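Local coordinates for EDD domain protein, DegV family (Ruminococcus gnavus, PDB 3JR7) that is of unknown function but probably binds a lipid, perhaps a fatty acid, at residues Q264-L267 with K268-F271. Residues are numbered along the deposited sequence; the frame is centred on the assembly and turned at random.
Sequences QRLL and KERF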
loop_
_atom_site.group_PDB
_atom_site.type_symbol
_atom_site.label_atom_id
_atom_site.label_comp_id
_atom_site.label_asym_id
_atom_site.label_seq_id
_atom_site.Cartn_x
_atom_site.Cartn_y
_atom_site.Cartn_z
ATOM N N GLN A 264 -5.118 7.305 -15.242
ATOM C CA GLN A 264 -4.244 8.429 -15.099
ATOM C C GLN A 264 -4.791 9.603 -15.948
ATOM O O GLN A 264 -4.832 10.783 -15.491
ATOM C CB GLN A 264 -2.823 8.011 -15.479
ATOM C CG GLN A 264 -1.722 9.043 -15.270
ATOM C CD GLN A 264 -0.403 8.529 -15.724
ATOM O OE1 GLN A 264 -0.297 8.004 -16.841
ATOM N NE2 GLN A 264 0.617 8.588 -14.838
ATOM N N ARG A 265 -5.255 9.263 -17.157
ATOM C CA ARG A 265 -5.774 10.251 -18.100
ATOM C C ARG A 265 -7.043 10.904 -17.560
ATOM O O ARG A 265 -7.164 12.133 -17.564
ATOM C CB ARG A 265 -6.033 9.574 -19.471
ATOM C CG ARG A 265 -6.543 10.522 -20.556
ATOM C CD ARG A 265 -6.904 9.824 -21.869
ATOM N NE ARG A 265 -8.216 9.183 -21.737
ATOM C CZ ARG A 265 -9.369 9.842 -21.688
ATOM N NH1 ARG A 265 -9.393 11.159 -21.805
ATOM N NH2 ARG A 265 -10.513 9.176 -21.540
ATOM N N LEU A 266 -7.978 10.096 -17.053
ATOM C CA LEU A 266 -9.197 10.628 -16.453
ATOM C C LEU A 266 -8.905 11.549 -15.277
ATOM O O LEU A 266 -9.567 12.542 -15.090
ATOM C CB LEU A 266 -10.123 9.495 -15.950
ATOM C CG LEU A 266 -10.725 8.569 -17.018
ATOM C CD1 LEU A 266 -11.308 7.279 -16.365
ATOM C CD2 LEU A 266 -11.778 9.329 -17.785
ATOM N N LEU A 267 -7.947 11.181 -14.443
ATOM C CA LEU A 267 -7.628 11.989 -13.267
ATOM C C LEU A 267 -7.043 13.316 -13.678
ATOM O O LEU A 267 -7.357 14.337 -13.098
ATOM C CB LEU A 267 -6.665 11.239 -12.333
ATOM C CG LEU A 267 -7.327 10.049 -11.659
ATOM C CD1 LEU A 267 -6.283 9.046 -11.133
ATOM C CD2 LEU A 267 -8.332 10.455 -10.531
ATOM N N LYS A 268 -6.185 13.278 -14.680
ATOM C CA LYS A 268 -5.558 14.492 -15.196
ATOM C C LYS A 268 -6.548 15.483 -15.806
ATOM O O LYS A 268 -6.307 16.677 -15.805
ATOM C CB LYS A 268 -4.541 14.116 -16.239
ATOM C CG LYS A 268 -3.704 15.260 -16.719
ATOM C CD LYS A 268 -2.480 14.735 -17.485
ATOM C CE LYS A 268 -1.324 15.712 -17.431
ATOM N NZ LYS A 268 -1.506 16.833 -18.348
ATOM N N GLU A 269 -7.659 14.987 -16.317
ATOM C CA GLU A 269 -8.715 15.843 -16.778
ATOM C C GLU A 269 -9.407 16.598 -15.623
ATOM O O GLU A 269 -10.042 17.647 -15.857
ATOM C CB GLU A 269 -9.787 15.037 -17.522
ATOM C CG GLU A 269 -9.387 14.341 -18.788
ATOM C CD GLU A 269 -10.557 13.577 -19.418
ATOM O OE1 GLU A 269 -11.265 12.765 -18.737
ATOM O OE2 GLU A 269 -10.770 13.802 -20.617
ATOM N N ARG A 270 -9.356 16.030 -14.425
ATOM C CA ARG A 270 -10.081 16.523 -13.277
ATOM C C ARG A 270 -9.275 17.406 -12.311
ATOM O O ARG A 270 -9.849 18.215 -11.662
ATOM C CB ARG A 270 -10.761 15.374 -12.529
ATOM C CG ARG A 270 -11.747 14.621 -13.369
ATOM C CD ARG A 270 -12.074 13.274 -12.878
ATOM N NE ARG A 270 -13.307 12.859 -13.486
ATOM C CZ ARG A 270 -13.458 12.644 -14.775
ATOM N NH1 ARG A 270 -14.621 12.319 -15.230
ATOM N NH2 ARG A 270 -12.441 12.762 -15.595
ATOM N N PHE A 271 -7.967 17.225 -12.229
ATOM C CA PHE A 271 -7.112 18.057 -11.358
ATOM C C PHE A 271 -5.643 17.898 -11.711
ATOM O O PHE A 271 -5.218 16.888 -12.277
ATOM C CB PHE A 271 -7.313 17.748 -9.862
ATOM C CG PHE A 271 -7.139 16.279 -9.493
ATOM C CD1 PHE A 271 -5.886 15.778 -9.115
ATOM C CD2 PHE A 271 -8.219 15.428 -9.511
ATOM C CE1 PHE A 271 -5.715 14.439 -8.747
ATOM C CE2 PHE A 271 -8.085 14.086 -9.148
ATOM C CZ PHE A 271 -6.826 13.579 -8.794
HETATM O O HOH W 1 -12.177 12.469 -22.567
#
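The C-terminal end of helix 257-270, the helical arm of the beta-alpha-beta unit between strands 248-253 and 275-280, is tied off here by Leu266 and Leu267 meeting Arg270 and Phe271. The i to i+4 bonds Lys268 N to Gln264 O and Glu269 N to Arg265 O are regular. At the next step the guanidinium of Arg270, not a backbone N, is the good donor: its NH2 gives a hydrogen bond to Leu266 O at 2.9 Å, with the oxygen 18° out of the guanidinium plane. CG of Arg270 stands anti to its own carbonyl carbon (chi1 -60°) and the chain then runs extended, which lays CG and CD alongside Leu266 O. NH2 also forms a salt bridge with Glu269 OE1, though the hydrogen bond within it is weak, while NE pairs with Asp235 of helix 226-240. With an alanine here, Leu266 O would probably lose its guanidinium donor and Asp235 its charged mate, and the helix end would be less firmly pinned to its neighbour.

Glu269 links two arginines through its two carboxylate oxygens. Glu269 OE2 meets Arg265 NH1 at 3.2 Å, a salt bridge whose hydrogen bond is weak, with guanidinium and carboxylate planes 75° apart. One water joins the same pair, donating to Glu269 OE2 at 2.7 Å and accepting from Arg265 NH1. Arg265 NH2 has a further salt bridge to Glu262, one turn back.

On the face toward helix 226-240 and strand 248-253, Leu267 and Phe271 lie side by side against Val237 and Leu249, and Leu267 CD2 touches Phe271 CZ, 3.9 Å away. Leu267 O accepts two backbone bonds: Arg270 N comes from above the carbonyl plane at 2.9 Å, whereas Phe271 N, resuming the i to i+4 pattern, lies nearly in line with the C=O. Leu267 O also sits 3.8 Å above the plane of the Phe271 ring, displaced toward the rim near CD2.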